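Local coordinates for enoyl-CoA hydratase/isomerase (Shewanella pealeana, PDB 4KPK), which probably acts as an isomerase of the crotonase-like enoyl-CoA hydratase/isomerase family, at residues 68-81 and 122-135. Numbering follows the deposited sequence.
Sequences ISEMIQVLEHFKRN and ELARLMSMLDKFPK
The ammonium group of Lys135 donates to three backbone carbonyls at once at the C-terminal end of helix 68-80, a worked example, set here in a crotonase fold, of how one side-chain donor can satisfy carbonyls that the end of a helix leaves without amide partners. NZ lies 2.9 Å from Phe78 O, in the carbonyl plane. It is 2.8 Å from Asn81 O, tilted out of the carbonyl plane of Asn81, and the bond to Lys79 O comes from above the carbonyl plane of Lys79. Extended beyond CG, the Lys135 chain carries NZ across to the helix end. With an alanine here the three carbonyls would probably lose their common donor, and the helix end its tie to the loop that carries Lys135.

Behind this polar grip the two helices run roughly parallel, at 30°; Met71 and Leu75 also touch strand 49-54, while Leu130 packs on helix 148-155. Leu126 is a knob in the hole formed by Ile68, Met71, Ile72 and Leu75: its CD1 meets Met71 CB at 3.8 Å, while CD2 faces Ile68 CD1. Ile72 adds its CG2 against the selenium (SE) of selenomethionine Met129, the two side chains meeting nearly at right angles. Phe133, with CG anti to the backbone N (chi1 -159°), lays its ring against the last turns, and the ring edge at CE1 meets Leu75 O, 3.4 Å away and in the ring plane.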
loop_
_atom_site.group_PDB
_atom_site.type_symbol
_atom_site.label_atom_id
_atom_site.label_comp_id
_atom_site.label_asym_id
_atom_site.label_seq_id
_atom_site.Cartn_x
_atom_site.Cartn_y
_atom_site.Cartn_z
ATOM N N ILE A 68 -27.267 -12.649 -3.139
ATOM C CA ILE A 68 -26.076 -12.713 -4.004
ATOM C C ILE A 68 -26.555 -12.641 -5.445
ATOM O O ILE A 68 -26.109 -11.792 -6.208
ATOM C CB ILE A 68 -25.246 -14.018 -3.807
ATOM C CG1 ILE A 68 -24.648 -14.140 -2.390
ATOM C CG2 ILE A 68 -24.158 -14.158 -4.841
ATOM C CD1 ILE A 68 -24.119 -12.858 -1.850
ATOM N N SER A 69 -27.532 -13.475 -5.783
ATOM C CA SER A 69 -27.953 -13.591 -7.180
ATOM C C SER A 69 -28.690 -12.361 -7.661
ATOM O O SER A 69 -28.496 -11.863 -8.799
ATOM C CB SER A 69 -28.797 -14.856 -7.397
ATOM O OG SER A 69 -29.733 -14.638 -8.435
ATOM N N GLU A 70 -29.533 -11.821 -6.782
ATOM C CA GLU A 70 -30.222 -10.589 -7.122
ATOM C C GLU A 70 -29.232 -9.456 -7.386
ATOM O O GLU A 70 -29.421 -8.652 -8.274
ATOM C CB GLU A 70 -31.228 -10.253 -6.019
ATOM C CG GLU A 70 -32.366 -11.263 -5.976
ATOM C CD GLU A 70 -33.598 -10.792 -5.259
ATOM O OE1 GLU A 70 -33.545 -9.831 -4.455
ATOM O OE2 GLU A 70 -34.639 -11.418 -5.478
HETATM N N MSE A 71 -28.149 -9.405 -6.633
HETATM C CA MSE A 71 -27.153 -8.328 -6.797
HETATM C C MSE A 71 -26.462 -8.455 -8.121
HETATM O O MSE A 71 -26.263 -7.449 -8.797
HETATM C CB MSE A 71 -26.183 -8.383 -5.620
HETATM C CG MSE A 71 -26.757 -7.570 -4.442
HETATM SE SE MSE A 71 -25.500 -7.631 -2.923
HETATM C CE MSE A 71 -26.533 -6.762 -1.475
ATOM N N ILE A 72 -26.107 -9.695 -8.508
ATOM C CA ILE A 72 -25.610 -9.968 -9.887
ATOM C C ILE A 72 -26.556 -9.457 -10.969
ATOM O O ILE A 72 -26.143 -8.750 -11.880
ATOM C CB ILE A 72 -25.275 -11.473 -10.074
ATOM C CG1 ILE A 72 -24.141 -11.867 -9.100
ATOM C CG2 ILE A 72 -24.907 -11.827 -11.536
ATOM C CD1 ILE A 72 -23.927 -13.348 -8.929
ATOM N N GLN A 73 -27.839 -9.783 -10.861
ATOM C CA GLN A 73 -28.810 -9.343 -11.830
ATOM C C GLN A 73 -28.913 -7.809 -11.953
ATOM O O GLN A 73 -29.012 -7.289 -13.068
ATOM C CB GLN A 73 -30.199 -9.866 -11.456
ATOM C CG GLN A 73 -30.432 -11.338 -11.702
ATOM C CD GLN A 73 -31.805 -11.759 -11.231
ATOM O OE1 GLN A 73 -32.820 -11.184 -11.648
ATOM N NE2 GLN A 73 -31.852 -12.742 -10.330
ATOM N N VAL A 74 -28.935 -7.096 -10.811
ATOM C CA VAL A 74 -29.019 -5.658 -10.855
ATOM C C VAL A 74 -27.759 -5.018 -11.489
ATOM O O VAL A 74 -27.829 -4.035 -12.271
ATOM C CB VAL A 74 -29.248 -5.097 -9.459
ATOM C CG1 VAL A 74 -29.150 -3.569 -9.472
ATOM C CG2 VAL A 74 -30.603 -5.530 -8.911
ATOM N N LEU A 75 -26.603 -5.582 -11.162
ATOM C CA LEU A 75 -25.365 -5.160 -11.784
ATOM C C LEU A 75 -25.405 -5.386 -13.284
ATOM O O LEU A 75 -25.061 -4.470 -14.029
ATOM C CB LEU A 75 -24.137 -5.888 -11.213
ATOM C CG LEU A 75 -23.697 -5.569 -9.786
ATOM C CD1 LEU A 75 -22.375 -6.269 -9.491
ATOM C CD2 LEU A 75 -23.587 -4.063 -9.584
ATOM N N GLU A 76 -25.809 -6.580 -13.733
ATOM C CA GLU A 76 -25.838 -6.830 -15.190
ATOM C C GLU A 76 -26.866 -5.885 -15.807
ATOM O O GLU A 76 -26.602 -5.277 -16.824
ATOM C CB GLU A 76 -26.102 -8.285 -15.539
ATOM C CG GLU A 76 -26.712 -8.489 -16.928
ATOM C CD GLU A 76 -25.843 -8.086 -18.152
ATOM O OE1 GLU A 76 -25.102 -7.052 -18.151
ATOM O OE2 GLU A 76 -25.946 -8.812 -19.182
ATOM N N HIS A 77 -28.003 -5.674 -15.142
ATOM C CA HIS A 77 -28.970 -4.709 -15.641
ATOM C C HIS A 77 -28.391 -3.301 -15.887
ATOM O O HIS A 77 -28.552 -2.731 -16.966
ATOM C CB HIS A 77 -30.132 -4.639 -14.694
ATOM C CG HIS A 77 -31.146 -3.629 -15.068
ATOM N ND1 HIS A 77 -31.983 -3.793 -16.148
ATOM C CD2 HIS A 77 -31.479 -2.445 -14.495
ATOM C CE1 HIS A 77 -32.784 -2.748 -16.237
ATOM N NE2 HIS A 77 -32.483 -1.908 -15.261
ATOM N N PHE A 78 -27.661 -2.757 -14.932
ATOM C CA PHE A 78 -27.204 -1.369 -15.057
ATOM C C PHE A 78 -25.931 -1.218 -15.920
ATOM O O PHE A 78 -25.681 -0.171 -16.522
ATOM C CB PHE A 78 -27.038 -0.726 -13.669
ATOM C CG PHE A 78 -28.357 -0.331 -13.000
ATOM C CD1 PHE A 78 -29.282 0.483 -13.656
ATOM C CD2 PHE A 78 -28.657 -0.730 -11.684
ATOM C CE1 PHE A 78 -30.475 0.850 -13.056
ATOM C CE2 PHE A 78 -29.848 -0.328 -11.062
ATOM C CZ PHE A 78 -30.762 0.448 -11.750
ATOM N N LYS A 79 -25.125 -2.260 -15.997
ATOM C CA LYS A 79 -24.004 -2.230 -16.879
ATOM C C LYS A 79 -24.483 -2.026 -18.329
ATOM O O LYS A 79 -23.913 -1.233 -19.026
ATOM C CB LYS A 79 -23.188 -3.502 -16.777
ATOM C CG LYS A 79 -22.014 -3.435 -17.726
ATOM C CD LYS A 79 -21.105 -4.645 -17.638
ATOM C CE LYS A 79 -20.128 -4.581 -18.811
ATOM N NZ LYS A 79 -18.944 -5.445 -18.605
ATOM N N ARG A 80 -25.524 -2.750 -18.750
ATOM C CA ARG A 80 -26.124 -2.631 -20.102
ATOM C C ARG A 80 -26.680 -1.225 -20.392
ATOM O O ARG A 80 -26.491 -0.665 -21.486
ATOM C CB ARG A 80 -27.298 -3.612 -20.256
ATOM C CG ARG A 80 -26.961 -5.092 -20.159
ATOM C CD ARG A 80 -28.165 -5.969 -20.533
ATOM N NE ARG A 80 -29.385 -5.710 -19.732
ATOM C CZ ARG A 80 -29.931 -6.524 -18.809
ATOM N NH1 ARG A 80 -29.389 -7.702 -18.501
ATOM N NH2 ARG A 80 -31.040 -6.148 -18.170
ATOM N N ASN A 81 -27.368 -0.689 -19.376
ATOM C CA ASN A 81 -28.137 0.532 -19.446
ATOM C C ASN A 81 -27.316 1.753 -19.795
ATOM O O ASN A 81 -26.383 2.097 -19.088
ATOM C CB ASN A 81 -28.816 0.747 -18.109
ATOM C CG ASN A 81 -30.014 1.625 -18.218
ATOM O OD1 ASN A 81 -29.914 2.790 -18.580
ATOM N ND2 ASN A 81 -31.147 1.090 -17.895
ATOM N N GLU A 122 -20.071 -18.102 -7.169
ATOM C CA GLU A 122 -21.066 -17.058 -7.380
ATOM C C GLU A 122 -20.785 -15.771 -6.581
ATOM O O GLU A 122 -20.977 -14.689 -7.102
ATOM C CB GLU A 122 -22.494 -17.565 -7.077
ATOM C CG GLU A 122 -22.884 -18.614 -8.110
ATOM C CD GLU A 122 -22.710 -18.107 -9.554
ATOM O OE1 GLU A 122 -23.624 -17.393 -10.045
ATOM O OE2 GLU A 122 -21.648 -18.400 -10.188
ATOM N N LEU A 123 -20.362 -15.922 -5.330
ATOM C CA LEU A 123 -19.990 -14.768 -4.513
ATOM C C LEU A 123 -18.779 -14.131 -5.166
ATOM O O LEU A 123 -18.674 -12.885 -5.246
ATOM C CB LEU A 123 -19.675 -15.174 -3.083
ATOM C CG LEU A 123 -19.475 -13.936 -2.199
ATOM C CD1 LEU A 123 -20.607 -12.954 -2.297
ATOM C CD2 LEU A 123 -19.165 -14.327 -0.750
ATOM N N ALA A 124 -17.890 -14.965 -5.732
ATOM C CA ALA A 124 -16.692 -14.378 -6.381
ATOM C C ALA A 124 -17.005 -13.609 -7.664
ATOM O O ALA A 124 -16.380 -12.563 -7.951
ATOM C CB ALA A 124 -15.637 -15.402 -6.639
ATOM N N ARG A 125 -17.963 -14.137 -8.423
ATOM C CA ARG A 125 -18.486 -13.486 -9.632
ATOM C C ARG A 125 -19.168 -12.144 -9.263
ATOM O O ARG A 125 -18.973 -11.129 -9.922
ATOM C CB ARG A 125 -19.482 -14.444 -10.325
ATOM C CG ARG A 125 -20.194 -13.903 -11.555
ATOM C CD ARG A 125 -21.189 -14.933 -12.171
ATOM N NE ARG A 125 -21.692 -14.496 -13.475
ATOM C CZ ARG A 125 -20.965 -14.484 -14.618
ATOM N NH1 ARG A 125 -19.693 -14.864 -14.645
ATOM N NH2 ARG A 125 -21.509 -14.074 -15.754
ATOM N N LEU A 126 -19.984 -12.149 -8.229
ATOM C CA LEU A 126 -20.523 -10.851 -7.669
ATOM C C LEU A 126 -19.414 -9.788 -7.390
ATOM O O LEU A 126 -19.454 -8.717 -7.938
ATOM C CB LEU A 126 -21.344 -11.109 -6.408
ATOM C CG LEU A 126 -21.873 -9.833 -5.686
ATOM C CD1 LEU A 126 -22.546 -8.913 -6.682
ATOM C CD2 LEU A 126 -22.752 -10.147 -4.512
HETATM N N MSE A 127 -18.410 -10.085 -6.600
HETATM C CA MSE A 127 -17.363 -9.122 -6.300
HETATM C C MSE A 127 -16.603 -8.668 -7.533
HETATM O O MSE A 127 -16.285 -7.487 -7.713
HETATM C CB MSE A 127 -16.387 -9.753 -5.364
HETATM C CG MSE A 127 -16.860 -10.087 -3.971
HETATM SE SE MSE A 127 -17.704 -8.606 -2.945
HETATM C CE MSE A 127 -18.966 -9.731 -1.925
ATOM N N SER A 128 -16.247 -9.629 -8.390
ATOM C CA SER A 128 -15.522 -9.289 -9.596
ATOM C C SER A 128 -16.278 -8.324 -10.509
ATOM O O SER A 128 -15.715 -7.299 -10.934
ATOM C CB SER A 128 -15.142 -10.567 -10.375
ATOM O OG SER A 128 -14.257 -10.215 -11.413
HETATM N N MSE A 129 -17.539 -8.624 -10.802
HETATM C CA MSE A 129 -18.349 -7.750 -11.610
HETATM C C MSE A 129 -18.528 -6.374 -10.990
HETATM O O MSE A 129 -18.592 -5.377 -11.720
HETATM C CB MSE A 129 -19.798 -8.206 -11.799
HETATM C CG MSE A 129 -19.915 -9.523 -12.576
HETATM SE SE MSE A 129 -21.824 -9.981 -12.878
HETATM C CE MSE A 129 -22.631 -8.217 -12.640
ATOM N N LEU A 130 -18.666 -6.291 -9.688
ATOM C CA LEU A 130 -18.711 -4.959 -9.060
ATOM C C LEU A 130 -17.405 -4.225 -9.180
ATOM O O LEU A 130 -17.345 -3.086 -9.615
ATOM C CB LEU A 130 -19.066 -5.086 -7.576
ATOM C CG LEU A 130 -19.136 -3.749 -6.806
ATOM C CD1 LEU A 130 -20.107 -2.765 -7.438
ATOM C CD2 LEU A 130 -19.468 -4.004 -5.347
ATOM N N ASP A 131 -16.336 -4.896 -8.815
ATOM C CA ASP A 131 -15.034 -4.284 -8.858
ATOM C C ASP A 131 -14.676 -3.749 -10.286
ATOM O O ASP A 131 -14.028 -2.673 -10.427
ATOM C CB ASP A 131 -14.015 -5.288 -8.360
ATOM C CG ASP A 131 -12.664 -4.702 -8.231
ATOM O OD1 ASP A 131 -12.646 -3.581 -7.718
ATOM O OD2 ASP A 131 -11.638 -5.324 -8.659
ATOM N N LYS A 132 -15.154 -4.465 -11.311
ATOM C CA LYS A 132 -14.843 -4.169 -12.731
ATOM C C LYS A 132 -15.949 -3.324 -13.356
ATOM O O LYS A 132 -15.816 -2.886 -14.466
ATOM C CB LYS A 132 -14.682 -5.498 -13.536
ATOM C CG LYS A 132 -13.279 -6.037 -13.750
ATOM C CD LYS A 132 -12.446 -5.905 -12.530
ATOM C CE LYS A 132 -11.186 -6.759 -12.555
ATOM N NZ LYS A 132 -10.900 -7.170 -11.116
ATOM N N PHE A 133 -17.018 -3.009 -12.623
ATOM C CA PHE A 133 -18.138 -2.249 -13.198
ATOM C C PHE A 133 -17.592 -1.007 -13.888
ATOM O O PHE A 133 -16.810 -0.299 -13.272
ATOM C CB PHE A 133 -19.109 -1.841 -12.086
ATOM C CG PHE A 133 -20.491 -1.510 -12.561
ATOM C CD1 PHE A 133 -21.391 -2.525 -12.865
ATOM C CD2 PHE A 133 -20.915 -0.189 -12.644
ATOM C CE1 PHE A 133 -22.669 -2.240 -13.267
ATOM C CE2 PHE A 133 -22.206 0.129 -13.070
ATOM C CZ PHE A 133 -23.085 -0.896 -13.404
ATOM N N PRO A 134 -17.931 -0.778 -15.193
ATOM C CA PRO A 134 -17.213 0.223 -16.004
ATOM C C PRO A 134 -17.724 1.643 -15.813
ATOM O O PRO A 134 -17.636 2.479 -16.725
ATOM C CB PRO A 134 -17.460 -0.255 -17.473
ATOM C CG PRO A 134 -18.737 -1.014 -17.379
ATOM C CD PRO A 134 -18.676 -1.726 -16.047
ATOM N N LYS A 135 -18.205 1.923 -14.605
ATOM C CA LYS A 135 -18.841 3.149 -14.257
ATOM C C LYS A 135 -18.568 3.382 -12.759
ATOM O O LYS A 135 -18.411 2.425 -11.986
ATOM C CB LYS A 135 -20.350 3.005 -14.484
ATOM C CG LYS A 135 -20.775 2.839 -15.932
ATOM C CD LYS A 135 -22.201 2.334 -16.090
ATOM C CE LYS A 135 -22.594 2.351 -17.564
ATOM N NZ LYS A 135 -23.893 1.661 -17.787
#